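Hydrogenase maturation factor (Thermoanaerobacter tengcongensis, PDB 3VTH) probably transfers the carbamoyl group of carbamoyl phosphate, in an ATP-dependent reaction, to the C-terminal cysteine of HypE during maturation of [NiFe]-hydrogenases. Local coordinates at residues E499-I504 / I694-L699; I488-A493 / Y725-V730; R130-N135 / A185-G190; T156-F161 / C189-S194. All blocks are in the same frame, centred on the assembly; numbering follows the deposited sequence.

In the fold
Interactions 1 and 2 lie in the Kae1-like half of the chain and touch each other, for strands 696-700 and 723-726 are neighbours in one sheet, against which helix 483-494 packs. Both are buried, yet interaction 1 is backbone pairing with aliphatic side chains and a salt bridge at its partly exposed end, whereas interaction 2 joins a helix to a strand end mainly by van der Waals contact. Interactions 3 and 4, their centres about 51 or 52 Å from that of interaction 1, share Cys189 and Gly190 beside one zinc ion. Interaction 3 is partly buried and interaction 4 buried; in both, aromatic rings meet backbone and proline where regular structure is scarce.

Interaction 1. Residues E499-I504 / I694-L699; sequences EKVIGI and INKVVL
Ile502 and Ile694 meet at the start of a parallel strand pair in the mixed sheet of the second Kae1-like subdomain, of the actin-like ATPase superfamily. The two side chains slant across one another, CG1 of Ile502 resting 3.8 Å from CG2 of Ile694, while Ile502 CD1 reaches Ile694 O. Ile694, just ahead of its strand, also sets CG2 against Lys500 O and CD1 against Lys500 CB and O. The axes of strand segments 501-504 and 696-699 approach to 4.6 Å. Ile502 bonds twice in the alternating parallel pattern: its N donates to Lys696 O at 2.9 Å, and its O accepts from Val698 N in a bond of 170° at the hydrogen. Ile504 N then donates to Val698 O at 2.8 Å.

On the sheet face opposite Ile502, Val501 CG2 and Val698 CG2 touch, and helix 483-494 covers them through Ile488. Ile504 shares the Ile502 face; its CD1 touches both Val697 CG1 and Leu699 CD2, the two residues that helix 707-719 packs against.

Lys696 closes the partly exposed end. Its CB rests on Val501 CG1, and its side chain crosses that of Glu499 at about a right angle, bent only at its last torsion (chi4 64°) to bring NZ to the carboxylate. Lys696 NZ lies 2.8 Å from Glu499 OE1 in a salt bridge, 39° out of the carboxylate plane.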
loop_
_atom_site.group_PDB
_atom_site.type_symbol
_atom_site.label_atom_id
_atom_site.label_comp_id
_atom_site.label_asym_id
_atom_site.label_seq_id
_atom_site.Cartn_x
_atom_site.Cartn_y
_atom_site.Cartn_z
ATOM N N GLU A 499 21.551 -4.035 -12.341
ATOM C CA GLU A 499 22.179 -4.819 -13.401
ATOM C C GLU A 499 21.053 -5.244 -14.337
ATOM O O GLU A 499 19.877 -5.067 -14.014
ATOM C CB GLU A 499 22.868 -6.058 -12.827
ATOM C CG GLU A 499 21.901 -7.089 -12.187
ATOM C CD GLU A 499 22.652 -8.163 -11.410
ATOM O OE1 GLU A 499 22.800 -9.294 -11.929
ATOM O OE2 GLU A 499 23.114 -7.858 -10.286
ATOM N N LYS A 500 21.404 -5.793 -15.496
ATOM C CA LYS A 500 20.400 -6.272 -16.434
ATOM C C LYS A 500 19.709 -7.526 -15.903
ATOM O O LYS A 500 20.360 -8.490 -15.531
ATOM C CB LYS A 500 21.015 -6.543 -17.810
ATOM C CG LYS A 500 21.187 -5.302 -18.688
ATOM C CD LYS A 500 21.886 -5.685 -19.980
ATOM C CE LYS A 500 22.697 -4.531 -20.570
ATOM N NZ LYS A 500 21.850 -3.610 -21.368
ATOM N N VAL A 501 18.385 -7.493 -15.857
ATOM C CA VAL A 501 17.597 -8.633 -15.429
ATOM C C VAL A 501 16.610 -8.979 -16.539
ATOM O O VAL A 501 16.377 -8.168 -17.443
ATOM C CB VAL A 501 16.798 -8.324 -14.114
ATOM C CG1 VAL A 501 17.741 -8.049 -12.959
ATOM C CG2 VAL A 501 15.823 -7.133 -14.298
ATOM N N ILE A 502 16.034 -10.174 -16.474
ATOM C CA ILE A 502 14.870 -10.509 -17.295
ATOM C C ILE A 502 13.628 -9.991 -16.579
ATOM O O ILE A 502 13.346 -10.394 -15.453
ATOM C CB ILE A 502 14.774 -12.030 -17.515
ATOM C CG1 ILE A 502 15.990 -12.507 -18.331
ATOM C CG2 ILE A 502 13.469 -12.388 -18.190
ATOM C CD1 ILE A 502 16.265 -14.021 -18.254
ATOM N N GLY A 503 12.904 -9.079 -17.223
ATOM C CA GLY A 503 11.783 -8.403 -16.586
ATOM C C GLY A 503 10.500 -8.912 -17.217
ATOM O O GLY A 503 10.309 -8.785 -18.424
ATOM N N ILE A 504 9.636 -9.511 -16.405
ATOM C CA ILE A 504 8.341 -9.998 -16.878
ATOM C C ILE A 504 7.278 -9.034 -16.327
ATOM O O ILE A 504 7.002 -9.012 -15.135
ATOM C CB ILE A 504 8.120 -11.460 -16.429
ATOM C CG1 ILE A 504 9.242 -12.333 -17.041
ATOM C CG2 ILE A 504 6.716 -11.938 -16.821
ATOM C CD1 ILE A 504 9.332 -13.733 -16.548
ATOM N N ILE A 694 21.748 -14.256 -18.578
ATOM C CA ILE A 694 21.049 -13.609 -17.445
ATOM C C ILE A 694 20.216 -14.603 -16.630
ATOM O O ILE A 694 19.394 -15.335 -17.178
ATOM C CB ILE A 694 20.204 -12.389 -17.899
ATOM C CG1 ILE A 694 21.131 -11.326 -18.503
ATOM C CG2 ILE A 694 19.390 -11.805 -16.724
ATOM C CD1 ILE A 694 20.410 -10.195 -19.200
ATOM N N ASN A 695 20.455 -14.619 -15.320
ATOM C CA ASN A 695 19.845 -15.591 -14.401
ATOM C C ASN A 695 18.904 -14.971 -13.342
ATOM O O ASN A 695 18.316 -15.689 -12.515
ATOM C CB ASN A 695 20.943 -16.430 -13.722
ATOM C CG ASN A 695 20.394 -17.688 -13.063
ATOM O OD1 ASN A 695 19.759 -18.533 -13.717
ATOM N ND2 ASN A 695 20.630 -17.816 -11.758
ATOM N N LYS A 696 18.771 -13.643 -13.373
ATOM C CA LYS A 696 17.856 -12.929 -12.487
ATOM C C LYS A 696 16.586 -12.580 -13.247
ATOM O O LYS A 696 16.649 -12.045 -14.371
ATOM C CB LYS A 696 18.486 -11.648 -11.940
ATOM C CG LYS A 696 19.653 -11.877 -10.945
ATOM C CD LYS A 696 20.030 -10.566 -10.271
ATOM C CE LYS A 696 21.173 -10.737 -9.249
ATOM N NZ LYS A 696 22.446 -11.174 -9.866
ATOM N N VAL A 697 15.451 -12.896 -12.626
ATOM C CA VAL A 697 14.142 -12.655 -13.207
ATOM C C VAL A 697 13.316 -11.829 -12.233
ATOM O O VAL A 697 13.208 -12.184 -11.049
ATOM C CB VAL A 697 13.386 -13.963 -13.464
ATOM C CG1 VAL A 697 11.982 -13.668 -14.049
ATOM C CG2 VAL A 697 14.179 -14.875 -14.401
ATOM N N VAL A 698 12.741 -10.737 -12.737
ATOM C CA VAL A 698 11.870 -9.865 -11.961
ATOM C C VAL A 698 10.434 -9.985 -12.493
ATOM O O VAL A 698 10.197 -9.865 -13.701
ATOM C CB VAL A 698 12.336 -8.381 -12.056
ATOM C CG1 VAL A 698 11.317 -7.448 -11.412
ATOM C CG2 VAL A 698 13.708 -8.200 -11.413
ATOM N N LEU A 699 9.482 -10.198 -11.585
ATOM C CA LEU A 699 8.077 -10.273 -11.953
ATOM C C LEU A 699 7.363 -9.074 -11.377
ATOM O O LEU A 699 7.412 -8.848 -10.168
ATOM C CB LEU A 699 7.426 -11.564 -11.407
ATOM C CG LEU A 699 8.203 -12.878 -11.578
ATOM C CD1 LEU A 699 7.537 -14.012 -10.756
ATOM C CD2 LEU A 699 8.304 -13.273 -13.042
#

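Interaction 2. Residues I488-A493 / Y725-V730; sequences IASCMA and YSNSKV
Cys491 meets two flat groups of segment 725-730, the Ser726-Asn727 peptide and the Asn727 side-chain amide. Its SG stands over one face of the peptide, 3.3 Å from Ser726 C, and its CB lies over one face of the amide, 3.9 Å from Asn727 CG. Of its side chain, Tyr725, the third flat residue, brings CB to the helix, 3.8 Å from Cys491 SG; its ring leads away and pairs edge-to-face with His495. This is the helix-on-sheet packing of the Kae1-like, actin-like ATPase fold, where helix 483-494 lies against the end of strand 723-726 and the loop that follows it.

With SG anti to the backbone N (chi1 178°), the sulfur of Cys491 points out from the helix and ends against the main chain of Tyr725 and Ser726. The same helix carries the iron ligands His483 and His487. The side chain of Ser490 is about 9 Å from the bound iron(III) ion.

Ser490 sits one residue earlier in the helix than Cys491. Its OG bonds to the backbone O of His487, one turn back, and also lies 3.9 Å from Asn727 CG. Glu494, beyond the segment, takes hydrogen bonds from the backbone N atoms of Ser728, Lys729 and Val730, tying the loop to the helix a second time. Val730 returns to the helix at the far end, its CG2 resting 4.3 Å from Ser490 CB.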
loop_
_atom_site.group_PDB
_atom_site.type_symbol
_atom_site.label_atom_id
_atom_site.label_comp_id
_atom_site.label_asym_id
_atom_site.label_seq_id
_atom_site.Cartn_x
_atom_site.Cartn_y
_atom_site.Cartn_z
ATOM N N ILE A 488 9.211 -3.053 -13.527
ATOM C CA ILE A 488 10.379 -3.906 -13.264
ATOM C C ILE A 488 11.361 -3.207 -12.306
ATOM O O ILE A 488 11.881 -3.834 -11.367
ATOM C CB ILE A 488 11.105 -4.347 -14.585
ATOM C CG1 ILE A 488 10.154 -5.104 -15.516
ATOM C CG2 ILE A 488 12.375 -5.205 -14.299
ATOM C CD1 ILE A 488 9.384 -6.277 -14.857
ATOM N N ALA A 489 11.586 -1.908 -12.529
ATOM C CA ALA A 489 12.520 -1.135 -11.699
ATOM C C ALA A 489 12.032 -0.978 -10.255
ATOM O O ALA A 489 12.858 -0.927 -9.335
ATOM C CB ALA A 489 12.774 0.240 -12.304
ATOM N N SER A 490 10.713 -0.902 -10.060
ATOM C CA SER A 490 10.147 -0.800 -8.707
ATOM C C SER A 490 10.548 -2.006 -7.862
ATOM O O SER A 490 10.912 -1.857 -6.691
ATOM C CB SER A 490 8.621 -0.590 -8.714
ATOM O OG SER A 490 7.879 -1.770 -9.027
ATOM N N CYS A 491 10.497 -3.187 -8.466
ATOM C CA CYS A 491 10.954 -4.404 -7.797
ATOM C C CYS A 491 12.482 -4.410 -7.623
ATOM O O CYS A 491 12.978 -4.720 -6.539
ATOM C CB CYS A 491 10.473 -5.639 -8.556
ATOM S SG CYS A 491 11.038 -7.178 -7.836
ATOM N N MET A 492 13.229 -4.040 -8.666
ATOM C CA MET A 492 14.694 -3.928 -8.550
ATOM C C MET A 492 15.112 -3.017 -7.391
ATOM O O MET A 492 16.016 -3.362 -6.623
ATOM C CB MET A 492 15.309 -3.417 -9.856
ATOM C CG MET A 492 15.161 -4.369 -11.043
ATOM S SD MET A 492 15.738 -3.654 -12.598
ATOM C CE MET A 492 17.507 -3.620 -12.258
ATOM N N ALA A 493 14.463 -1.857 -7.285
ATOM C CA ALA A 493 14.690 -0.910 -6.190
ATOM C C ALA A 493 14.574 -1.541 -4.780
ATOM O O ALA A 493 15.411 -1.282 -3.920
ATOM C CB ALA A 493 13.722 0.285 -6.315
ATOM N N TYR A 725 12.695 -12.523 -8.332
ATOM C CA TYR A 725 12.294 -11.412 -7.493
ATOM C C TYR A 725 10.905 -10.915 -7.867
ATOM O O TYR A 725 10.536 -10.876 -9.046
ATOM C CB TYR A 725 13.283 -10.259 -7.643
ATOM C CG TYR A 725 14.731 -10.624 -7.391
ATOM C CD1 TYR A 725 15.326 -10.382 -6.152
ATOM C CD2 TYR A 725 15.512 -11.198 -8.402
ATOM C CE1 TYR A 725 16.677 -10.710 -5.919
ATOM C CE2 TYR A 725 16.847 -11.529 -8.188
ATOM C CZ TYR A 725 17.424 -11.281 -6.945
ATOM O OH TYR A 725 18.748 -11.615 -6.749
ATOM N N SER A 726 10.132 -10.528 -6.854
ATOM C CA SER A 726 8.920 -9.759 -7.107
ATOM C C SER A 726 8.707 -8.735 -6.004
ATOM O O SER A 726 9.409 -8.748 -4.996
ATOM C CB SER A 726 7.689 -10.652 -7.276
ATOM O OG SER A 726 6.647 -9.898 -7.903
ATOM N N ASN A 727 7.755 -7.844 -6.226
ATOM C CA ASN A 727 7.437 -6.770 -5.303
ATOM C C ASN A 727 6.957 -7.291 -3.975
ATOM O O ASN A 727 6.321 -8.353 -3.902
ATOM C CB ASN A 727 6.365 -5.846 -5.890
ATOM C CG ASN A 727 6.900 -4.993 -7.041
ATOM O OD1 ASN A 727 7.622 -4.007 -6.824
ATOM N ND2 ASN A 727 6.570 -5.379 -8.253
ATOM N N SER A 728 7.269 -6.531 -2.924
ATOM C CA SER A 728 6.900 -6.921 -1.567
ATOM C C SER A 728 6.531 -5.707 -0.690
ATOM O O SER A 728 5.486 -5.678 -0.067
ATOM C CB SER A 728 8.034 -7.751 -0.937
ATOM O OG SER A 728 7.685 -8.157 0.380
ATOM N N LYS A 729 7.403 -4.713 -0.674
ATOM C CA LYS A 729 7.246 -3.490 0.123
ATOM C C LYS A 729 6.397 -2.453 -0.582
ATOM O O LYS A 729 5.767 -1.609 0.077
ATOM C CB LYS A 729 8.634 -2.884 0.382
ATOM C CG LYS A 729 9.471 -3.747 1.329
ATOM C CD LYS A 729 10.826 -3.115 1.608
ATOM C CE LYS A 729 11.537 -3.817 2.756
ATOM N NZ LYS A 729 11.697 -5.281 2.532
ATOM N N VAL A 730 6.400 -2.496 -1.920
ATOM C CA VAL A 730 5.487 -1.656 -2.716
ATOM C C VAL A 730 4.713 -2.609 -3.636
ATOM O O VAL A 730 5.139 -3.745 -3.805
ATOM C CB VAL A 730 6.212 -0.503 -3.503
ATOM C CG1 VAL A 730 7.120 0.334 -2.554
ATOM C CG2 VAL A 730 7.010 -1.031 -4.712
#

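Interaction 3. Residues R130-N135 / A185-G190; sequences RYPFIN and ACFDCG. With ZN (zinc ion), chain D.
Tyr131 holds its ring flat between two pieces of backbone, one from its own turn and one from a zinc-binding loop more than fifty residues on. Over one face, the backbone C of Cys186 lies 3.3 Å above the ring plane, displaced toward the rim, and Cys186 CA makes a CH-pi contact with the same ring. Over the opposite face is Phe133 N, supplied by the type I turn that runs from Tyr131 to Ile134. CG of Tyr131 is anti to the backbone N (chi1 173°), which sends the ring from the turn into the loop until OH reaches the CA of Gly190 at 3.5 Å and the CB of Ala185.

The loop is a zinc knuckle of the second HypF finger: Cys186 and Cys189 bind the zinc ion through SG, each at 2.3 Å, and Cys164 and Cys167 complete the site. Tyr131 belongs to the first finger, so the contact packs the two fingers together. A weak bond from Asp188 N to Cys186 SG is of the kind expected in such knuckles.

Phe187, at the knuckle's tip, folds back over Tyr131. The Tyr131 edge points toward the Phe187 face, centroids 5.3 Å apart and planes at 62°, and Tyr131 CB sits over that face too. Pro132 CD meets Phe187 CE1 at 4.0 Å. Near the other end, a water lies 3.0 Å from Ala185 O and 3.2 Å from Asn135 O.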
loop_
_atom_site.group_PDB
_atom_site.type_symbol
_atom_site.label_atom_id
_atom_site.label_comp_id
_atom_site.label_asym_id
_atom_site.label_seq_id
_atom_site.Cartn_x
_atom_site.Cartn_y
_atom_site.Cartn_z
ATOM N N ARG A 130 -11.242 2.749 29.547
ATOM C CA ARG A 130 -12.186 3.093 28.472
ATOM C C ARG A 130 -11.918 4.469 27.832
ATOM O O ARG A 130 -12.761 4.997 27.116
ATOM C CB ARG A 130 -13.652 2.968 28.951
ATOM C CG ARG A 130 -14.035 1.576 29.471
ATOM C CD ARG A 130 -15.516 1.513 29.951
ATOM N NE ARG A 130 -16.415 2.034 28.919
ATOM C CZ ARG A 130 -16.817 1.344 27.853
ATOM N NH1 ARG A 130 -16.427 0.085 27.677
ATOM N NH2 ARG A 130 -17.613 1.915 26.956
ATOM N N TYR A 131 -10.736 5.035 28.066
ATOM C CA TYR A 131 -10.356 6.279 27.408
ATOM C C TYR A 131 -10.108 6.042 25.898
ATOM O O TYR A 131 -9.200 5.300 25.518
ATOM C CB TYR A 131 -9.150 6.921 28.119
ATOM C CG TYR A 131 -8.575 8.133 27.427
ATOM C CD1 TYR A 131 -7.235 8.173 27.082
ATOM C CD2 TYR A 131 -9.371 9.245 27.127
ATOM C CE1 TYR A 131 -6.682 9.289 26.457
ATOM C CE2 TYR A 131 -8.827 10.361 26.476
ATOM C CZ TYR A 131 -7.491 10.372 26.158
ATOM O OH TYR A 131 -6.940 11.456 25.523
ATOM N N PRO A 132 -10.943 6.655 25.036
ATOM C CA PRO A 132 -10.994 6.323 23.599
ATOM C C PRO A 132 -9.772 6.774 22.810
ATOM O O PRO A 132 -9.662 6.450 21.630
ATOM C CB PRO A 132 -12.232 7.095 23.108
ATOM C CG PRO A 132 -12.993 7.439 24.353
ATOM C CD PRO A 132 -11.947 7.676 25.376
ATOM N N PHE A 133 -8.860 7.518 23.445
ATOM C CA PHE A 133 -7.664 8.010 22.740
ATOM C C PHE A 133 -6.358 7.645 23.442
ATOM O O PHE A 133 -5.301 8.274 23.228
ATOM C CB PHE A 133 -7.775 9.522 22.476
ATOM C CG PHE A 133 -8.987 9.886 21.657
ATOM C CD1 PHE A 133 -8.969 9.751 20.272
ATOM C CD2 PHE A 133 -10.161 10.281 22.275
ATOM C CE1 PHE A 133 -10.108 10.051 19.511
ATOM C CE2 PHE A 133 -11.305 10.582 21.526
ATOM C CZ PHE A 133 -11.277 10.468 20.153
ATOM N N ILE A 134 -6.429 6.609 24.265
ATOM C CA ILE A 134 -5.235 6.100 24.939
ATOM C C ILE A 134 -4.117 5.779 23.935
ATOM O O ILE A 134 -4.364 5.151 22.904
ATOM C CB ILE A 134 -5.565 4.898 25.849
ATOM C CG1 ILE A 134 -4.374 4.555 26.757
ATOM C CG2 ILE A 134 -6.076 3.682 25.031
ATOM C CD1 ILE A 134 -4.750 3.599 27.923
ATOM N N ASN A 135 -2.908 6.274 24.220
ATOM C CA ASN A 135 -1.711 5.930 23.434
ATOM C C ASN A 135 -0.480 6.142 24.320
ATOM O O ASN A 135 -0.621 6.510 25.481
ATOM C CB ASN A 135 -1.614 6.777 22.151
ATOM C CG ASN A 135 -1.668 8.287 22.435
ATOM O OD1 ASN A 135 -1.295 8.762 23.516
ATOM N ND2 ASN A 135 -2.134 9.042 21.457
ATOM N N ALA A 185 -2.184 12.213 27.165
ATOM C CA ALA A 185 -3.444 12.895 27.456
ATOM C C ALA A 185 -4.353 11.930 28.189
ATOM O O ALA A 185 -4.016 10.745 28.325
ATOM C CB ALA A 185 -4.109 13.374 26.152
ATOM N N CYS A 186 -5.512 12.429 28.628
ATOM C CA CYS A 186 -6.456 11.634 29.412
ATOM C C CYS A 186 -7.876 12.150 29.199
ATOM O O CYS A 186 -8.093 13.036 28.372
ATOM C CB CYS A 186 -6.084 11.696 30.900
ATOM S SG CYS A 186 -6.438 13.300 31.713
ATOM N N PHE A 187 -8.838 11.604 29.940
ATOM C CA PHE A 187 -10.235 12.078 29.868
ATOM C C PHE A 187 -10.350 13.594 30.052
ATOM O O PHE A 187 -11.150 14.253 29.383
ATOM C CB PHE A 187 -11.120 11.376 30.916
ATOM C CG PHE A 187 -11.680 10.053 30.458
ATOM C CD1 PHE A 187 -12.614 9.997 29.426
ATOM C CD2 PHE A 187 -11.272 8.863 31.056
ATOM C CE1 PHE A 187 -13.139 8.775 28.998
ATOM C CE2 PHE A 187 -11.793 7.631 30.625
ATOM C CZ PHE A 187 -12.728 7.593 29.608
ATOM N N ASP A 188 -9.545 14.132 30.969
ATOM C CA ASP A 188 -9.648 15.533 31.389
ATOM C C ASP A 188 -9.014 16.527 30.406
ATOM O O ASP A 188 -9.439 17.678 30.318
ATOM C CB ASP A 188 -8.989 15.707 32.764
ATOM C CG ASP A 188 -9.667 14.874 33.862
ATOM O OD1 ASP A 188 -8.965 14.436 34.795
ATOM O OD2 ASP A 188 -10.891 14.636 33.776
ATOM N N CYS A 189 -7.975 16.103 29.693
ATOM C CA CYS A 189 -7.221 17.053 28.873
ATOM C C CYS A 189 -7.156 16.636 27.405
ATOM O O CYS A 189 -6.635 17.375 26.562
ATOM C CB CYS A 189 -5.807 17.260 29.447
ATOM S SG CYS A 189 -4.688 15.818 29.283
ATOM N N GLY A 190 -7.686 15.455 27.108
ATOM C CA GLY A 190 -7.528 14.872 25.783
ATOM C C GLY A 190 -8.708 15.136 24.860
ATOM O O GLY A 190 -9.676 15.776 25.254
HETATM ZN ZN ZN D . -4.617 14.644 31.271
HETATM O O HOH W 1 -2.759 8.712 26.519
#

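Interaction 4. Residues T156-F161 / C189-S194; sequences TSMKVF and CGPSLS. With ZN (zinc ion), chain D.
Phe161 and Pro191, the latter just after the zinc knuckle of the second HypF finger, pack ring to ring at a slant, the proline presenting one corner to the aromatic face. Pro191 CD stands almost straight above the centre of the Phe161 ring, 4.2 Å from the centroid and only 6° off the normal, a CH-pi contact; Pro191 N is over the same face but shifted toward the rim. At the end of the ring farthest from its CB, Phe161 CZ touches Pro191 CB at 3.9 Å. The contact thus joins the exit of the knuckle, on the way to strand 193-196, to segment 156-161, which leads into the same finger.

Met158 approaches the proline from another direction, the two side chains crossing near a right angle. Bends at chi2 (-48°) and chi3 (-75°) curl the thioether so that its methyl, CE, ends 3.9 Å from Pro191 CD. The same proline carbon is thus touched by both a methyl and an aromatic face.

Within segment 156-161, Thr156 OG1 accepts from Met158 N in an ST turn, and Phe161 N donates to Met158 O at 3.0 Å, consistent with a tight turn that places both side chains on one side, toward Pro191. Beyond the segments, Arg153 NH2 binds Phe161 O. Toward the metal, Cys189 gives its SG to the zinc ion while its carbonyl turns to the aromatic residue, with Cys189 O 3.5 Å from Phe161 CD1.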
loop_
_atom_site.group_PDB
_atom_site.type_symbol
_atom_site.label_atom_id
_atom_site.label_comp_id
_atom_site.label_asym_id
_atom_site.label_seq_id
_atom_site.Cartn_x
_atom_site.Cartn_y
_atom_site.Cartn_z
ATOM N N THR A 156 2.081 18.782 16.409
ATOM C CA THR A 156 1.062 17.767 16.121
ATOM C C THR A 156 -0.300 18.393 16.432
ATOM O O THR A 156 -0.368 19.477 17.025
ATOM C CB THR A 156 1.202 16.512 17.025
ATOM O OG1 THR A 156 0.883 16.873 18.373
ATOM C CG2 THR A 156 2.629 15.907 16.980
ATOM N N SER A 157 -1.400 17.733 16.056
ATOM C CA SER A 157 -2.690 18.327 16.418
ATOM C C SER A 157 -3.027 18.205 17.915
ATOM O O SER A 157 -4.086 18.676 18.351
ATOM C CB SER A 157 -3.828 17.853 15.509
ATOM O OG SER A 157 -3.693 16.512 15.173
ATOM N N MET A 158 -2.124 17.598 18.695
ATOM C CA MET A 158 -2.222 17.656 20.157
ATOM C C MET A 158 -1.818 19.029 20.709
ATOM O O MET A 158 -1.911 19.266 21.910
ATOM C CB MET A 158 -1.400 16.539 20.831
ATOM C CG MET A 158 -2.005 15.128 20.690
ATOM S SD MET A 158 -3.767 14.988 21.091
ATOM C CE MET A 158 -3.692 15.090 22.875
ATOM N N LYS A 159 -1.378 19.927 19.828
ATOM C CA LYS A 159 -0.951 21.268 20.224
ATOM C C LYS A 159 -2.082 22.117 20.804
ATOM O O LYS A 159 -1.818 23.125 21.446
ATOM C CB LYS A 159 -0.309 22.019 19.050
ATOM C CG LYS A 159 -1.307 22.494 17.984
ATOM C CD LYS A 159 -0.588 23.064 16.763
ATOM C CE LYS A 159 -1.589 23.492 15.692
ATOM N NZ LYS A 159 -0.886 24.160 14.558
ATOM N N VAL A 160 -3.333 21.731 20.555
ATOM C CA VAL A 160 -4.471 22.453 21.142
ATOM C C VAL A 160 -5.087 21.696 22.321
ATOM O O VAL A 160 -6.173 22.038 22.793
ATOM C CB VAL A 160 -5.543 22.847 20.095
ATOM C CG1 VAL A 160 -4.965 23.838 19.092
ATOM C CG2 VAL A 160 -6.134 21.601 19.389
ATOM N N PHE A 161 -4.383 20.666 22.786
ATOM C CA PHE A 161 -4.772 19.922 23.978
ATOM C C PHE A 161 -3.677 19.993 25.048
ATOM O O PHE A 161 -2.950 19.023 25.244
ATOM C CB PHE A 161 -5.038 18.461 23.617
ATOM C CG PHE A 161 -6.250 18.257 22.755
ATOM C CD1 PHE A 161 -7.538 18.287 23.316
ATOM C CD2 PHE A 161 -6.116 18.034 21.382
ATOM C CE1 PHE A 161 -8.668 18.107 22.520
ATOM C CE2 PHE A 161 -7.249 17.841 20.580
ATOM C CZ PHE A 161 -8.523 17.874 21.153
ATOM N N CYS A 189 -7.975 16.103 29.693
ATOM C CA CYS A 189 -7.221 17.053 28.873
ATOM C C CYS A 189 -7.156 16.636 27.405
ATOM O O CYS A 189 -6.635 17.375 26.562
ATOM C CB CYS A 189 -5.807 17.260 29.447
ATOM S SG CYS A 189 -4.688 15.818 29.283
ATOM N N GLY A 190 -7.686 15.455 27.108
ATOM C CA GLY A 190 -7.528 14.872 25.783
ATOM C C GLY A 190 -8.708 15.136 24.860
ATOM O O GLY A 190 -9.676 15.776 25.254
ATOM N N PRO A 191 -8.615 14.652 23.613
ATOM C CA PRO A 191 -9.754 14.704 22.697
ATOM C C PRO A 191 -10.948 13.931 23.260
ATOM O O PRO A 191 -10.784 13.099 24.148
ATOM C CB PRO A 191 -9.236 14.031 21.415
ATOM C CG PRO A 191 -7.888 13.487 21.746
ATOM C CD PRO A 191 -7.424 14.005 23.033
ATOM N N SER A 192 -12.136 14.217 22.737
ATOM C CA SER A 192 -13.338 13.475 23.089
ATOM C C SER A 192 -14.171 13.087 21.854
ATOM O O SER A 192 -14.097 13.724 20.791
ATOM C CB SER A 192 -14.174 14.277 24.087
ATOM O OG SER A 192 -14.278 15.625 23.679
ATOM N N LEU A 193 -14.938 12.017 22.009
ATOM C CA LEU A 193 -15.911 11.593 21.013
ATOM C C LEU A 193 -17.123 12.514 20.989
ATOM O O LEU A 193 -17.486 13.139 21.998
ATOM C CB LEU A 193 -16.382 10.164 21.303
ATOM C CG LEU A 193 -15.291 9.084 21.319
ATOM C CD1 LEU A 193 -15.849 7.781 21.915
ATOM C CD2 LEU A 193 -14.676 8.874 19.929
ATOM N N SER A 194 -17.761 12.562 19.826
ATOM C CA SER A 194 -19.015 13.267 19.673
ATOM C C SER A 194 -19.912 12.413 18.776
ATOM O O SER A 194 -19.518 12.040 17.643
ATOM C CB SER A 194 -18.763 14.664 19.088
ATOM O OG SER A 194 -19.991 15.295 18.732
HETATM ZN ZN ZN D . -4.617 14.644 31.271
#